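Local coordinates for protein DNA-(apurinic or apyrimidinic site) lyase (Xenopus laevis, PDB 6WCD) that weakly cuts DNA beside abasic sites and trims 3' ends as a metal-dependent 3'-5' exonuclease in base excision repair, this chain being its catalytic domain, at residues L42-A47 with P326-R331; A80-L85 with T93-C98; N252-W257 with Q265-T270; L287-M292 with V303-K308. All blocks are in the same frame, centred on the assembly; numbering follows the deposited sequence.

Interaction 1 (L42-A47 with P326-R331); sequences LDEPSA and PEFAGR
Phe328 lays its ring across the start of helix 44-47, with the chain of Glu44 running over one face. The closest touch is Glu44 CB to Phe328 CE1, 3.5 Å, and the same CB stands 3.9 Å from the ring centroid, close enough to the normal for a CH-pi contact. Glu44 swings its CG anti to the backbone N (chi1 -170°) and stays extended, which carries the chain back along the ring in the opposite sense until OE2 comes to 3.7 Å from Phe328 CB. Glu327 CG lies over the opposite face, nearer the rim than the centre, leaving the ring sandwiched between two glutamate chains. At the ring edge sits the carbonyl of Leu42, and obliquely Ala47 CB reaches Phe328 CE2 at 4.0 Å. Leu42 adds a second touch, CD2 to Glu327 CB at 3.9 Å. Cut back to an alanine, Phe328 would probably leave the two glutamate chains facing a gap and Ala47 CB without its aromatic neighbour. Asp43, at the N-cap position, bonds Ser46 OG and Arg12, and Glu327 pairs with Arg39; the last modelled part of the catalytic domain, beyond strand 310-312, thus lies on the short helix before strand 53-57.

Interaction 2 (A80-L85 with T93-C98); sequences AAEEGL and TGSVGC
Glu82 OE1 takes two backbone N-H groups from the loop 93-98, one from Val96 N at 2.8 Å and one from Gly97 N at 3.0 Å. The two arrive differently: Gly97 comes in nearly along the C-O axis with a fairly straight bond (164° at the hydrogen), whereas Val96 meets the anti side, 22° out of the carboxylate plane, and its bond is more bent. Glu82 CG lies anti to the backbone N (chi1 -171°) and the chain stays extended, which delivers the carboxylate to the turn; the other oxygen, OE2, accepts a bond from Tyr99 OH. With both oxygens engaged, rotation of the carboxylate is probably restricted, and Arg167, a weak and long ion pair of OE1, may help to keep its charge.

Farther back along the strand, Ala81 N donates to Gly94 O at 2.9 Å, almost in line with the carbonyl bond. Alongside, CG2 of Val96 comes within 4.2 Å of Ala80 CB and 4.1 Å of Glu82 CB, and Ser95 CB packs against Glu82 OE1 at 3.5 Å. The strand 80-83 is itself paired with strand 119-127, so the loop lies along its other margin. This is a buried carboxylate gathering the amides of an irregular loop beside a strand of the DNase I-like fold, and Glu82 begins a run thought to form a Claspin-like CKB motif.

Interaction 3 (N252-W257 with Q265-T270); sequences NAFTCW and QTNYGT
Asn267, Thr270 and Phe254 give up most surface here, and the ring of Phe254 lies between the two segments. Gly269 O stands over the centre of one ring face, 3.5 Å above its plane, while Asn252 CA lies over the opposite face, nearer the rim. Phe254 CG is anti to its carbonyl carbon (chi1 -53°), which turns the ring toward the incoming strand. Asn267 reaches the ring obliquely, ND2 to Phe254 CD2 at 3.5 Å, its amide inclined 32° to the ring.

The oxygen of that amide does the polar work. Trp257 NE1 donates to Asn267 OD1 at 2.9 Å, the oxygen lying close to the indole plane but the donor tilted from the carbonyl plane, and a water links the same OD1 to Asn252 O. Two donors thus hold the side chain of a residue that has just left helix 263-266 with positive phi. With a serine in place of Phe254, the space between Asn252 and Gly269 would probably be left unfilled and the Asn267 amide freer to turn.

Gly269 is close-fitted: a side chain there would run into Trp257 CD1 and Cys256 O. Beside it, Thr270 O accepts from Thr255 N at 2.9 Å and, weakly, from Cys256 N, while Thr270 N returns a bond to Cys256 O at 3.0 Å. Thr255 OG1 binds Asp273, a residue probably important for catalysis, as in related enzymes, and Cys256 packs on His300. Thr255 and Cys256 both facing Thr270 make a classic beta bulge, set at the margin of the active site.

Interaction 4 (L287-M292 with V303-K308); sequences LDSVIM and VKAFMK
Phe306 turns its ring edge toward Val290: Val290 CG2 lies in the ring plane, 4.0 Å from Phe306 CE1, the two side chains standing nearly perpendicular. Phe306 CG is anti to the carbonyl carbon (chi1 -61°), which brings the ring beside Val290, on the face shared with Asp288 and Lys304, and Phe306 CD1 comes 4.1 Å from Asp288 CB. Lys304 extends its chain away to bond the carbonyl oxygens of Leu25 and Asp26 through NZ. Met292 SD passes obliquely near the root of that lysine, 3.8 Å from Lys304 CB.

The backbones form an antiparallel hairpin, their axes 173° apart, within the six-stranded sheet of the DNase I-like fold: strand 286-291 is its outer member and 303-307 pairs on its inner side with strand 2-7. Val290 and Lys304 exchange N-H and C=O bonds as a hydrogen-bonded pair, Val290 N to Lys304 O being 2.9 Å. At the start of the strand Leu287 and Asp288 both face Phe306, a classic beta bulge in which Leu287 N reaches Phe306 O at 2.7 Å and Asp288 N reaches it only weakly.

On the other face, Ile291 and Val303 run alongside each other, and Ser289 OG bonds Ser242. At the far end Leu287 CD2 meets Lys308 CE at 3.8 Å, one chain lying athwart the other.

In the fold
From the N terminus, the segment 42-47 opens the widest loop, closed only when 326-331 returns near the end of the modelled chain; interactions 2, 3 and 4 are all nested inside it. They follow one another in series, none crossing: 80-85 with 93-98 closes a short loop beside a strand of the eight-stranded sheet, 252-257 with 265-270 closes another on that sheet, and 287-292 with 303-308 forms the hairpin at the edge of the six-stranded sheet. Interactions 2 and 3 lie on opposite sides of the chain's centre, about 35 Å apart between centres. Interactions 3 and 4 touch, Thr255 CG2 lying 3.7 Å from Val303 CG1, so the loop before strand 256-257 packs against the hairpin.

Interaction 1 (L42-A47 with P326-R331)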
# COMPACT_ATOMS: atom_id res chain seq x y z
N LEU A 42 -7.81 18.65 9.86
CA LEU A 42 -9.22 18.81 9.42
C LEU A 42 -9.34 18.93 7.89
O LEU A 42 -10.18 19.69 7.38
CB LEU A 42 -9.88 19.99 10.09
CG LEU A 42 -9.80 20.11 11.62
CD1 LEU A 42 -10.33 21.43 12.16
CD2 LEU A 42 -10.53 18.93 12.23
N ASP A 43 -8.54 18.16 7.18
CA ASP A 43 -8.41 18.28 5.72
C ASP A 43 -9.47 17.45 5.02
O ASP A 43 -9.20 16.42 4.39
CB ASP A 43 -7.01 17.92 5.26
CG ASP A 43 -6.73 18.40 3.86
OD1 ASP A 43 -7.70 18.96 3.28
OD2 ASP A 43 -5.59 18.19 3.36
N GLU A 44 -10.70 17.95 5.08
CA GLU A 44 -11.83 17.26 4.48
C GLU A 44 -11.64 17.09 2.99
O GLU A 44 -11.96 16.01 2.47
CB GLU A 44 -13.11 18.03 4.80
CG GLU A 44 -14.34 17.24 4.43
CD GLU A 44 -15.61 18.07 4.60
OE1 GLU A 44 -15.62 19.23 4.13
OE2 GLU A 44 -16.58 17.57 5.20
N PRO A 45 -11.13 18.07 2.25
CA PRO A 45 -11.00 17.85 0.79
C PRO A 45 -10.04 16.74 0.42
O PRO A 45 -10.19 16.18 -0.66
CB PRO A 45 -10.51 19.21 0.28
CG PRO A 45 -11.07 20.20 1.29
CD PRO A 45 -10.91 19.47 2.64
N SER A 46 -9.04 16.44 1.24
CA SER A 46 -8.11 15.37 0.94
C SER A 46 -8.67 14.03 1.36
O SER A 46 -8.17 13.01 0.88
CB SER A 46 -6.78 15.64 1.62
OG SER A 46 -6.15 16.78 1.07
N ALA A 47 -9.63 13.99 2.24
CA ALA A 47 -10.14 12.73 2.78
C ALA A 47 -11.43 12.29 2.12
O ALA A 47 -11.62 11.08 1.94
CB ALA A 47 -10.35 12.86 4.28
N PRO A 326 -16.26 12.48 13.04
CA PRO A 326 -17.15 13.51 13.59
C PRO A 326 -16.83 14.91 13.09
O PRO A 326 -17.74 15.73 12.95
CB PRO A 326 -16.92 13.41 15.11
CG PRO A 326 -16.31 12.08 15.35
CD PRO A 326 -15.59 11.65 14.06
N GLU A 327 -15.56 15.20 12.82
CA GLU A 327 -15.20 16.54 12.35
C GLU A 327 -15.78 16.84 10.98
O GLU A 327 -15.89 18.02 10.63
CB GLU A 327 -13.69 16.68 12.33
CG GLU A 327 -12.91 15.66 11.49
CD GLU A 327 -12.34 14.48 12.31
OE1 GLU A 327 -11.22 14.00 11.98
OE2 GLU A 327 -13.03 14.00 13.24
N PHE A 328 -16.17 15.82 10.21
CA PHE A 328 -16.68 16.03 8.87
C PHE A 328 -18.20 15.82 8.78
O PHE A 328 -18.74 15.59 7.70
CB PHE A 328 -15.95 15.10 7.88
CG PHE A 328 -14.45 15.30 7.82
CD1 PHE A 328 -13.90 16.55 8.09
CD2 PHE A 328 -13.60 14.25 7.53
CE1 PHE A 328 -12.54 16.72 8.04
CE2 PHE A 328 -12.19 14.44 7.47
CZ PHE A 328 -11.69 15.70 7.75
N ALA A 329 -18.91 15.89 9.91
CA ALA A 329 -20.34 15.55 9.91
C ALA A 329 -21.20 16.52 9.10
O ALA A 329 -22.30 16.14 8.66
CB ALA A 329 -20.86 15.47 11.34
N GLY A 330 -20.78 17.78 8.94
CA GLY A 330 -21.46 18.71 8.06
C GLY A 330 -22.31 19.73 8.81
O GLY A 330 -22.61 19.60 10.00
N ARG A 331 -22.72 20.78 8.06
CA ARG A 331 -23.40 21.91 8.67
C ARG A 331 -24.79 21.53 9.18
O ARG A 331 -25.23 22.07 10.20
CB ARG A 331 -23.52 23.06 7.66
CG ARG A 331 -24.13 24.33 8.21
CD ARG A 331 -24.68 25.20 7.10
NE ARG A 331 -25.29 26.43 7.63
CZ ARG A 331 -26.03 27.28 6.92
NH1 ARG A 331 -26.53 28.37 7.49
NH2 ARG A 331 -26.26 27.05 5.63

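Interaction 2 (A80-L85 with T93-C98)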
# COMPACT_ATOMS: atom_id res chain seq x y z
N ALA A 80 -15.00 -4.92 5.08
CA ALA A 80 -14.30 -4.69 6.31
C ALA A 80 -13.10 -3.80 6.03
O ALA A 80 -12.58 -3.76 4.92
CB ALA A 80 -13.84 -6.00 6.95
N ALA A 81 -12.64 -3.11 7.06
CA ALA A 81 -11.49 -2.23 6.91
C ALA A 81 -10.88 -1.98 8.29
O ALA A 81 -11.59 -1.89 9.28
CB ALA A 81 -11.86 -0.88 6.27
N GLU A 82 -9.57 -1.88 8.33
CA GLU A 82 -8.85 -1.77 9.59
C GLU A 82 -7.55 -1.02 9.42
O GLU A 82 -6.85 -1.24 8.43
CB GLU A 82 -8.59 -3.18 10.14
CG GLU A 82 -8.06 -3.24 11.54
CD GLU A 82 -7.92 -4.68 12.09
OE1 GLU A 82 -8.47 -5.62 11.51
OE2 GLU A 82 -7.27 -4.84 13.13
N GLU A 83 -7.17 -0.19 10.40
CA GLU A 83 -5.91 0.51 10.41
C GLU A 83 -4.83 -0.39 11.03
O GLU A 83 -5.08 -1.09 12.03
CB GLU A 83 -6.02 1.76 11.30
CG GLU A 83 -6.28 3.05 10.74
CD GLU A 83 -6.00 4.10 11.84
OE1 GLU A 83 -4.88 4.65 11.86
OE2 GLU A 83 -6.86 4.28 12.73
N GLY A 84 -3.61 -0.29 10.51
CA GLY A 84 -2.48 -0.89 11.15
C GLY A 84 -2.34 -2.35 10.80
O GLY A 84 -3.20 -2.94 10.16
N LEU A 85 -1.25 -2.93 11.25
CA LEU A 85 -0.95 -4.35 11.05
C LEU A 85 -1.14 -5.22 12.26
O LEU A 85 -1.19 -6.46 12.09
CB LEU A 85 0.51 -4.52 10.58
CG LEU A 85 0.84 -3.87 9.26
CD1 LEU A 85 2.33 -3.88 9.02
CD2 LEU A 85 0.12 -4.50 8.12
N THR A 93 -16.42 -2.84 15.51
CA THR A 93 -17.00 -3.51 14.39
C THR A 93 -16.30 -3.26 13.04
O THR A 93 -15.71 -2.26 12.83
CB THR A 93 -18.44 -2.99 14.12
N GLY A 94 -16.41 -4.23 12.17
CA GLY A 94 -16.03 -4.06 10.78
C GLY A 94 -14.56 -4.23 10.51
O GLY A 94 -14.08 -3.75 9.47
N SER A 95 -13.84 -4.92 11.38
CA SER A 95 -12.39 -5.10 11.26
C SER A 95 -12.04 -6.40 10.51
O SER A 95 -12.88 -7.26 10.23
CB SER A 95 -11.74 -5.14 12.65
OG SER A 95 -12.11 -6.35 13.32
N VAL A 96 -10.76 -6.54 10.19
CA VAL A 96 -10.28 -7.64 9.36
C VAL A 96 -9.79 -8.82 10.18
O VAL A 96 -9.98 -9.98 9.82
CB VAL A 96 -9.14 -7.11 8.46
CG1 VAL A 96 -8.44 -8.26 7.78
CG2 VAL A 96 -9.70 -6.07 7.48
N GLY A 97 -9.09 -8.56 11.28
CA GLY A 97 -8.63 -9.69 12.09
C GLY A 97 -7.52 -10.51 11.43
O GLY A 97 -6.79 -10.06 10.56
N CYS A 98 -7.41 -11.76 11.89
CA CYS A 98 -6.36 -12.69 11.44
C CYS A 98 -4.97 -12.09 11.66
O CYS A 98 -4.24 -11.79 10.73
CB CYS A 98 -6.50 -13.04 9.95
SG CYS A 98 -8.08 -13.77 9.52

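Interaction 3 (N252-W257 with Q265-T270)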
# COMPACT_ATOMS: atom_id res chain seq x y z
N ASN A 252 15.22 -0.41 -16.59
CA ASN A 252 14.90 1.00 -16.29
C ASN A 252 13.47 1.22 -15.86
O ASN A 252 12.87 2.29 -16.09
CB ASN A 252 15.23 1.88 -17.50
CG ASN A 252 16.65 1.70 -17.94
OD1 ASN A 252 16.93 1.43 -19.12
ND2 ASN A 252 17.57 1.81 -17.00
N ALA A 253 12.86 0.24 -15.21
CA ALA A 253 11.48 0.35 -14.85
C ALA A 253 11.43 0.88 -13.42
O ALA A 253 11.07 0.17 -12.49
CB ALA A 253 10.80 -0.99 -14.93
N PHE A 254 11.73 2.16 -13.27
CA PHE A 254 11.81 2.74 -11.94
C PHE A 254 10.52 3.46 -11.54
O PHE A 254 9.69 3.80 -12.39
CB PHE A 254 12.98 3.70 -11.85
CG PHE A 254 14.31 3.08 -12.29
CD1 PHE A 254 14.61 1.76 -11.98
CD2 PHE A 254 15.20 3.82 -13.01
CE1 PHE A 254 15.82 1.18 -12.39
CE2 PHE A 254 16.42 3.27 -13.41
CZ PHE A 254 16.72 1.94 -13.08
N THR A 255 10.32 3.61 -10.23
CA THR A 255 9.14 4.26 -9.69
C THR A 255 9.45 5.46 -8.82
O THR A 255 8.52 6.13 -8.33
CB THR A 255 8.29 3.29 -8.89
OG1 THR A 255 8.99 2.80 -7.73
CG2 THR A 255 7.85 2.14 -9.75
N CYS A 256 10.73 5.74 -8.55
CA CYS A 256 11.13 6.76 -7.60
C CYS A 256 12.40 7.40 -8.06
O CYS A 256 13.38 6.69 -8.37
CB CYS A 256 11.29 6.16 -6.21
SG CYS A 256 11.74 7.40 -4.92
N TRP A 257 12.42 8.76 -8.04
CA TRP A 257 13.57 9.58 -8.41
C TRP A 257 13.64 10.72 -7.41
O TRP A 257 12.61 11.38 -7.14
CB TRP A 257 13.44 10.16 -9.82
CG TRP A 257 13.10 9.17 -10.92
CD1 TRP A 257 13.94 8.59 -11.78
CD2 TRP A 257 11.79 8.66 -11.22
NE1 TRP A 257 13.27 7.75 -12.63
CE2 TRP A 257 11.93 7.77 -12.28
CE3 TRP A 257 10.53 8.89 -10.68
CZ2 TRP A 257 10.88 7.12 -12.84
CZ3 TRP A 257 9.44 8.22 -11.26
CH2 TRP A 257 9.63 7.34 -12.28
N GLN A 265 14.54 13.15 -15.08
CA GLN A 265 14.91 13.29 -16.46
C GLN A 265 16.11 12.42 -16.84
O GLN A 265 16.23 12.01 -17.98
CB GLN A 265 15.25 14.76 -16.75
CG GLN A 265 14.03 15.72 -16.65
CD GLN A 265 13.37 15.77 -15.26
OE1 GLN A 265 14.02 16.07 -14.24
NE2 GLN A 265 12.07 15.46 -15.22
N THR A 266 17.05 12.19 -15.91
CA THR A 266 18.23 11.39 -16.26
C THR A 266 17.99 9.91 -15.94
O THR A 266 18.88 9.09 -16.19
CB THR A 266 19.45 11.87 -15.50
OG1 THR A 266 19.20 11.76 -14.11
CG2 THR A 266 19.79 13.28 -15.83
N ASN A 267 16.82 9.60 -15.40
CA ASN A 267 16.41 8.27 -14.91
C ASN A 267 17.38 7.76 -13.84
O ASN A 267 17.76 6.58 -13.78
CB ASN A 267 16.25 7.27 -16.05
CG ASN A 267 15.18 6.24 -15.76
OD1 ASN A 267 14.13 6.51 -15.10
ND2 ASN A 267 15.42 5.03 -16.26
N TYR A 268 17.77 8.65 -12.98
CA TYR A 268 18.49 8.30 -11.76
C TYR A 268 17.43 7.85 -10.76
O TYR A 268 16.89 8.65 -9.97
CB TYR A 268 19.26 9.50 -11.32
CG TYR A 268 20.05 9.42 -10.01
CD1 TYR A 268 21.32 8.95 -10.00
CD2 TYR A 268 19.50 9.91 -8.84
CE1 TYR A 268 22.09 8.97 -8.83
CE2 TYR A 268 20.24 9.93 -7.67
CZ TYR A 268 21.52 9.44 -7.69
OH TYR A 268 22.31 9.47 -6.56
N GLY A 269 17.11 6.57 -10.79
CA GLY A 269 15.97 6.05 -10.05
C GLY A 269 16.06 4.61 -9.58
O GLY A 269 17.03 3.89 -9.83
N THR A 270 14.98 4.19 -8.90
CA THR A 270 14.88 2.86 -8.30
C THR A 270 13.44 2.42 -8.36
O THR A 270 12.54 3.26 -8.35
CB THR A 270 15.34 2.86 -6.84
OG1 THR A 270 16.57 3.58 -6.71
CG2 THR A 270 15.54 1.45 -6.41
O HOH W 1 11.54 5.25 -16.15

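Interaction 4 (L287-M292 with V303-K308)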
# COMPACT_ATOMS: atom_id res chain seq x y z
N LEU A 287 -4.19 -9.85 -15.13
CA LEU A 287 -3.92 -9.69 -16.54
C LEU A 287 -2.60 -8.96 -16.82
O LEU A 287 -1.95 -9.26 -17.86
CB LEU A 287 -5.08 -8.93 -17.21
CG LEU A 287 -6.37 -9.72 -17.27
CD1 LEU A 287 -7.52 -8.76 -17.55
CD2 LEU A 287 -6.36 -10.81 -18.31
N ASP A 288 -2.26 -7.98 -16.01
CA ASP A 288 -1.03 -7.22 -16.21
C ASP A 288 -0.73 -6.44 -14.95
O ASP A 288 -1.58 -6.28 -14.07
CB ASP A 288 -1.15 -6.30 -17.41
CG ASP A 288 0.20 -5.87 -18.03
OD1 ASP A 288 1.30 -6.26 -17.55
OD2 ASP A 288 0.13 -5.15 -19.07
N SER A 289 0.51 -5.97 -14.84
CA SER A 289 0.97 -5.10 -13.77
C SER A 289 2.03 -4.23 -14.39
O SER A 289 2.95 -4.76 -15.01
CB SER A 289 1.52 -5.93 -12.63
OG SER A 289 1.95 -5.12 -11.57
N VAL A 290 1.89 -2.91 -14.26
CA VAL A 290 2.67 -1.95 -15.01
C VAL A 290 3.13 -0.81 -14.09
O VAL A 290 2.64 -0.63 -12.95
CB VAL A 290 1.90 -1.36 -16.20
CG1 VAL A 290 1.36 -2.48 -17.13
CG2 VAL A 290 0.78 -0.51 -15.73
N ILE A 291 4.03 -0.01 -14.63
CA ILE A 291 4.48 1.27 -14.08
C ILE A 291 3.77 2.36 -14.88
O ILE A 291 3.56 2.22 -16.08
CB ILE A 291 6.01 1.45 -14.19
CG1 ILE A 291 6.76 0.15 -13.92
CG2 ILE A 291 6.49 2.57 -13.27
CD1 ILE A 291 6.59 -0.35 -12.51
N MET A 292 3.44 3.48 -14.24
CA MET A 292 2.81 4.64 -14.89
C MET A 292 3.73 5.87 -14.84
O MET A 292 3.45 6.84 -14.14
CB MET A 292 1.48 4.94 -14.19
CG MET A 292 0.46 3.80 -14.11
SD MET A 292 -1.08 4.30 -13.28
CE MET A 292 -1.85 5.19 -14.63
N VAL A 303 2.06 2.67 -9.72
CA VAL A 303 2.03 1.34 -10.32
C VAL A 303 0.56 0.89 -10.36
O VAL A 303 -0.27 1.34 -9.58
CB VAL A 303 2.90 0.34 -9.57
CG1 VAL A 303 4.36 0.81 -9.62
CG2 VAL A 303 2.52 0.22 -8.10
N LYS A 304 0.23 0.06 -11.35
CA LYS A 304 -1.16 -0.29 -11.60
C LYS A 304 -1.27 -1.75 -12.01
O LYS A 304 -0.48 -2.24 -12.82
CB LYS A 304 -1.75 0.62 -12.68
CG LYS A 304 -3.22 0.42 -12.98
CD LYS A 304 -3.75 1.57 -13.86
CE LYS A 304 -5.19 1.39 -14.11
NZ LYS A 304 -5.62 2.60 -14.92
N ALA A 305 -2.26 -2.44 -11.46
CA ALA A 305 -2.56 -3.80 -11.87
C ALA A 305 -3.96 -3.90 -12.45
O ALA A 305 -4.89 -3.16 -12.05
CB ALA A 305 -2.44 -4.77 -10.72
N PHE A 306 -4.09 -4.85 -13.36
CA PHE A 306 -5.31 -5.10 -14.15
C PHE A 306 -5.67 -6.54 -13.84
O PHE A 306 -4.85 -7.44 -14.01
CB PHE A 306 -5.05 -4.92 -15.65
CG PHE A 306 -4.61 -3.52 -16.02
CD1 PHE A 306 -3.28 -3.13 -15.88
CD2 PHE A 306 -5.49 -2.60 -16.56
CE1 PHE A 306 -2.91 -1.85 -16.21
CE2 PHE A 306 -5.10 -1.35 -16.91
CZ PHE A 306 -3.76 -0.99 -16.73
N MET A 307 -6.90 -6.76 -13.37
CA MET A 307 -7.33 -8.08 -12.93
C MET A 307 -8.67 -8.45 -13.57
O MET A 307 -9.48 -7.58 -13.89
CB MET A 307 -7.44 -8.07 -11.40
CG MET A 307 -6.14 -7.55 -10.72
SD MET A 307 -6.40 -7.19 -8.96
CE MET A 307 -6.75 -8.85 -8.37
N LYS A 308 -8.89 -9.72 -13.72
CA LYS A 308 -10.09 -10.22 -14.39
C LYS A 308 -11.20 -10.53 -13.39
O LYS A 308 -12.37 -10.71 -13.82
CB LYS A 308 -9.77 -11.42 -15.28
CG LYS A 308 -9.40 -12.62 -14.52
CD LYS A 308 -8.89 -13.78 -15.39
CE LYS A 308 -7.51 -13.50 -15.94
NZ LYS A 308 -6.93 -14.72 -16.62